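Local structure of POU domain, class 6, transcription factor 1 (Homo sapiens, 3D1N) at residues Glu5-Arg16 and Lys61-Glu72. The protein acts as a POU-family transcription factor that probably binds preferentially to a variant of the octamer motif in DNA. The protein carries 2 engineered substitutions. Numbering follows the deposited sequence.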
loop_
_atom_site.group_PDB
_atom_site.type_symbol
_atom_site.label_atom_id
_atom_site.label_comp_id
_atom_site.label_asym_id
_atom_site.label_seq_id
_atom_site.Cartn_x
_atom_site.Cartn_y
_atom_site.Cartn_z
ATOM N N GLU K 5 22.720 6.398 18.895
ATOM C CA GLU K 5 21.856 7.099 19.836
ATOM C C GLU K 5 20.744 7.862 19.126
ATOM O O GLU K 5 19.682 8.099 19.699
ATOM C CB GLU K 5 22.681 8.066 20.684
ATOM C CG GLU K 5 22.996 7.563 22.081
ATOM C CD GLU K 5 22.080 8.166 23.129
ATOM O OE1 GLU K 5 21.798 7.483 24.139
ATOM O OE2 GLU K 5 21.645 9.324 22.940
ATOM N N ILE K 6 20.997 8.253 17.881
ATOM C CA ILE K 6 19.993 8.963 17.099
ATOM C C ILE K 6 19.574 8.174 15.860
ATOM O O ILE K 6 18.595 8.516 15.200
ATOM C CB ILE K 6 20.464 10.382 16.705
ATOM C CG1 ILE K 6 21.763 10.324 15.899
ATOM C CG2 ILE K 6 20.654 11.239 17.943
ATOM C CD1 ILE K 6 22.358 11.692 15.604
ATOM N N ARG K 7 20.308 7.112 15.551
ATOM C CA ARG K 7 19.959 6.260 14.420
ATOM C C ARG K 7 18.896 5.244 14.825
ATOM O O ARG K 7 18.110 4.776 13.995
ATOM C CB ARG K 7 21.197 5.546 13.879
ATOM C CG ARG K 7 20.893 4.507 12.813
ATOM C CD ARG K 7 22.170 3.916 12.242
ATOM N NE ARG K 7 22.844 4.834 11.324
ATOM C CZ ARG K 7 23.741 5.746 11.694
ATOM N NH1 ARG K 7 24.079 5.874 12.973
ATOM N NH2 ARG K 7 24.301 6.533 10.782
ATOM N N GLU K 8 18.870 4.909 16.109
ATOM C CA GLU K 8 17.905 3.945 16.598
ATOM C C GLU K 8 16.638 4.651 17.050
ATOM O O GLU K 8 15.548 4.086 16.960
ATOM C CB GLU K 8 18.491 3.098 17.727
ATOM C CG GLU K 8 17.773 1.772 17.923
ATOM C CD GLU K 8 17.812 0.895 16.678
ATOM O OE1 GLU K 8 16.902 0.051 16.513
ATOM O OE2 GLU K 8 18.749 1.051 15.864
ATOM N N PHE K 9 16.780 5.883 17.537
ATOM C CA PHE K 9 15.615 6.702 17.852
ATOM C C PHE K 9 14.927 7.031 16.548
ATOM O O PHE K 9 13.724 7.278 16.510
ATOM C CB PHE K 9 16.010 7.990 18.556
ATOM C CG PHE K 9 14.848 8.905 18.856
ATOM C CD1 PHE K 9 14.208 8.858 20.081
ATOM C CD2 PHE K 9 14.409 9.831 17.925
ATOM C CE1 PHE K 9 13.151 9.704 20.362
ATOM C CE2 PHE K 9 13.345 10.681 18.208
ATOM C CZ PHE K 9 12.719 10.615 19.431
ATOM N N ALA K 10 15.707 7.042 15.473
ATOM C CA ALA K 10 15.143 7.166 14.143
ATOM C C ALA K 10 14.199 5.994 13.918
ATOM O O ALA K 10 12.972 6.143 13.978
ATOM C CB ALA K 10 16.245 7.167 13.098
ATOM N N LYS K 11 14.790 4.825 13.687
ATOM C CA LYS K 11 14.046 3.595 13.434
ATOM C C LYS K 11 12.822 3.444 14.332
ATOM O O LYS K 11 11.696 3.318 13.845
ATOM C CB LYS K 11 14.970 2.383 13.567
ATOM C CG LYS K 11 15.749 2.084 12.290
ATOM C CD LYS K 11 16.114 3.371 11.544
ATOM C CE LYS K 11 16.259 3.136 10.040
ATOM N NZ LYS K 11 16.331 4.414 9.263
ATOM N N ASN K 12 13.044 3.487 15.642
ATOM C CA ASN K 12 11.967 3.268 16.598
ATOM C C ASN K 12 10.895 4.349 16.599
ATOM O O ASN K 12 9.715 4.053 16.784
ATOM C CB ASN K 12 12.520 3.054 18.006
ATOM C CG ASN K 12 13.180 1.698 18.164
ATOM O OD1 ASN K 12 12.747 0.879 18.972
ATOM N ND2 ASN K 12 14.220 1.445 17.371
ATOM N N PHE K 13 11.299 5.596 16.385
ATOM C CA PHE K 13 10.328 6.682 16.352
ATOM C C PHE K 13 9.263 6.439 15.292
ATOM O O PHE K 13 8.071 6.604 15.553
ATOM C CB PHE K 13 10.995 8.029 16.088
ATOM C CG PHE K 13 10.017 9.154 15.924
ATOM C CD1 PHE K 13 9.587 9.877 17.024
ATOM C CD2 PHE K 13 9.512 9.480 14.672
ATOM C CE1 PHE K 13 8.683 10.911 16.880
ATOM C CE2 PHE K 13 8.607 10.512 14.523
ATOM C CZ PHE K 13 8.192 11.230 15.630
ATOM N N LYS K 14 9.704 6.068 14.093
ATOM C CA LYS K 14 8.785 5.805 12.994
ATOM C C LYS K 14 7.722 4.806 13.423
ATOM O O LYS K 14 6.525 5.097 13.344
ATOM C CB LYS K 14 9.530 5.281 11.762
ATOM C CG LYS K 14 8.691 4.341 10.898
ATOM C CD LYS K 14 9.247 4.175 9.485
ATOM C CE LYS K 14 8.547 5.101 8.491
ATOM N NZ LYS K 14 8.688 4.636 7.077
ATOM N N ILE K 15 8.177 3.646 13.900
ATOM C CA ILE K 15 7.293 2.542 14.270
ATOM C C ILE K 15 6.401 2.864 15.470
ATOM O O ILE K 15 5.277 2.375 15.547
ATOM C CB ILE K 15 8.071 1.226 14.543
ATOM C CG1 ILE K 15 9.251 1.073 13.578
ATOM C CG2 ILE K 15 7.138 0.021 14.442
ATOM C CD1 ILE K 15 9.994 -0.261 13.701
ATOM N N ARG K 16 6.891 3.673 16.407
ATOM C CA ARG K 16 6.045 4.131 17.507
ATOM C C ARG K 16 4.924 5.013 16.970
ATOM O O ARG K 16 3.820 5.037 17.512
ATOM C CB ARG K 16 6.854 4.932 18.524
ATOM C CG ARG K 16 7.822 4.135 19.372
ATOM C CD ARG K 16 8.525 5.078 20.341
ATOM N NE ARG K 16 9.627 4.449 21.061
ATOM C CZ ARG K 16 10.336 5.049 22.013
ATOM N NH1 ARG K 16 10.060 6.299 22.368
ATOM N NH2 ARG K 16 11.320 4.396 22.614
ATOM N N LYS K 61 16.163 15.581 17.690
ATOM C CA LYS K 61 15.967 14.346 18.452
ATOM C C LYS K 61 15.325 14.547 19.830
ATOM O O LYS K 61 14.406 13.819 20.196
ATOM C CB LYS K 61 17.301 13.596 18.566
ATOM C CG LYS K 61 17.202 12.094 18.768
ATOM C CD LYS K 61 17.252 11.727 20.239
ATOM C CE LYS K 61 17.741 10.298 20.431
ATOM N NZ LYS K 61 17.840 9.915 21.868
ATOM N N PRO K 62 15.809 15.537 20.596
ATOM C CA PRO K 62 15.270 15.845 21.928
ATOM C C PRO K 62 13.803 16.258 21.920
ATOM O O PRO K 62 12.985 15.626 22.591
ATOM C CB PRO K 62 16.129 17.030 22.383
ATOM C CG PRO K 62 17.408 16.886 21.625
ATOM C CD PRO K 62 17.017 16.328 20.295
ATOM N N VAL K 63 13.478 17.316 21.183
ATOM C CA VAL K 63 12.109 17.824 21.145
ATOM C C VAL K 63 11.137 16.759 20.627
ATOM O O VAL K 63 9.933 16.812 20.890
ATOM C CB VAL K 63 12.005 19.135 20.318
ATOM C CG1 VAL K 63 12.669 18.977 18.951
ATOM C CG2 VAL K 63 10.550 19.587 20.188
ATOM N N LEU K 64 11.669 15.782 19.900
ATOM C CA LEU K 64 10.858 14.659 19.464
ATOM C C LEU K 64 10.378 13.845 20.654
ATOM O O LEU K 64 9.180 13.789 20.920
ATOM C CB LEU K 64 11.621 13.785 18.478
ATOM C CG LEU K 64 11.575 14.408 17.083
ATOM C CD1 LEU K 64 11.884 13.377 16.018
ATOM C CD2 LEU K 64 10.202 15.037 16.839
ATOM N N GLU K 65 11.314 13.231 21.370
ATOM C CA GLU K 65 10.991 12.476 22.579
ATOM C C GLU K 65 10.102 13.241 23.555
ATOM O O GLU K 65 9.220 12.658 24.188
ATOM C CB GLU K 65 12.264 12.017 23.285
ATOM C CG GLU K 65 12.488 10.525 23.198
ATOM C CD GLU K 65 13.936 10.140 23.407
ATOM O OE1 GLU K 65 14.241 8.926 23.372
ATOM O OE2 GLU K 65 14.767 11.054 23.601
ATOM N N LYS K 66 10.330 14.544 23.673
ATOM C CA LYS K 66 9.518 15.380 24.553
ATOM C C LYS K 66 8.109 15.572 23.991
ATOM O O LYS K 66 7.417 16.536 24.331
ATOM C CB LYS K 66 10.191 16.737 24.779
ATOM N N TRP K 67 7.697 14.648 23.130
ATOM C CA TRP K 67 6.384 14.692 22.500
ATOM C C TRP K 67 5.908 13.275 22.230
ATOM O O TRP K 67 4.768 12.929 22.522
ATOM C CB TRP K 67 6.452 15.460 21.185
ATOM C CG TRP K 67 5.140 16.033 20.758
ATOM C CD1 TRP K 67 4.635 17.257 21.091
ATOM C CD2 TRP K 67 4.165 15.414 19.912
ATOM N NE1 TRP K 67 3.404 17.439 20.503
ATOM C CE2 TRP K 67 3.093 16.323 19.774
ATOM C CE3 TRP K 67 4.094 14.183 19.255
ATOM C CZ2 TRP K 67 1.964 16.039 19.006
ATOM C CZ3 TRP K 67 2.970 13.903 18.494
ATOM C CH2 TRP K 67 1.921 14.828 18.376
ATOM N N LEU K 68 6.798 12.465 21.663
ATOM C CA LEU K 68 6.543 11.050 21.415
ATOM C C LEU K 68 6.197 10.319 22.708
ATOM O O LEU K 68 5.121 9.733 22.836
ATOM C CB LEU K 68 7.770 10.413 20.764
ATOM C CG LEU K 68 7.954 8.901 20.891
ATOM C CD1 LEU K 68 6.890 8.161 20.101
ATOM C CD2 LEU K 68 9.352 8.499 20.429
ATOM N N ASN K 69 7.119 10.351 23.666
ATOM C CA ASN K 69 6.856 9.796 24.986
ATOM C C ASN K 69 5.687 10.528 25.632
ATOM O O ASN K 69 4.742 9.906 26.119
ATOM C CB ASN K 69 8.099 9.897 25.872
ATOM C CG ASN K 69 9.256 9.058 25.357
ATOM O OD1 ASN K 69 9.250 8.600 24.212
ATOM N ND2 ASN K 69 10.261 8.856 26.204
ATOM N N GLU K 70 5.755 11.856 25.606
ATOM C CA GLU K 70 4.720 12.711 26.180
ATOM C C GLU K 70 3.306 12.384 25.697
ATOM O O GLU K 70 2.335 12.653 26.399
ATOM C CB GLU K 70 5.033 14.180 25.887
ATOM N N ALA K 71 3.192 11.809 24.503
ATOM C CA ALA K 71 1.886 11.507 23.919
ATOM C C ALA K 71 1.576 10.021 23.925
ATOM O O ALA K 71 0.417 9.631 23.803
ATOM C CB ALA K 71 1.790 12.049 22.506
ATOM N N GLU K 72 2.608 9.193 24.046
ATOM C CA GLU K 72 2.405 7.752 24.136
ATOM C C GLU K 72 1.616 7.400 25.388
ATOM O O GLU K 72 0.731 6.543 25.360
ATOM C CB GLU K 72 3.738 7.012 24.131
ATOM C CG GLU K 72 4.195 6.589 22.755
ATOM C CD GLU K 72 5.592 6.002 22.766
ATOM O OE1 GLU K 72 6.305 6.192 23.775
ATOM O OE2 GLU K 72 5.974 5.356 21.764
#
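In the four-helix POU-specific domain, the F9 ring of helix 4-18 fits as a knob into a hole formed by K61, L64, E65 and L68 of helix 54-73, the first and fourth helices of the domain. F9 CG lies anti to the backbone N (chi1 178°), which carries the ring in among those four residues. K61 bends at chi2, which brings its CD over one face of the F9 ring, toward the rim, in a CH-pi contact 4.1 Å from the centroid, while L64 comes at the ring edge, its CB 3.5 Å from F9 CZ. Replacing F9 by an alanine is likely to open a gap among these four side chains and leave K61 CD without the ring face it covers. The axes of segments 5-16 and 61-72 cross at 36°, their N-to-C directions broadly alike, in this helix-turn-helix bundle; helix 41-49 adds F47, which touches both F9 and L64. One turn on from F9, F13 offers a ring face to L64 CD1, 4.2 Å from the F13 ring centroid, and F13 CD1 meets L68 CD2 at 3.7 Å. Beyond the core, K61 NZ lies between two carboxylates in long salt bridges, 4.0 Å from E5 OE2 and 3.7 Å from E65 OE2. At the far end the extended R16 chain crosses L68 at about a right angle, and R16 NE makes another long salt bridge to E72 OE2 (3.8 Å).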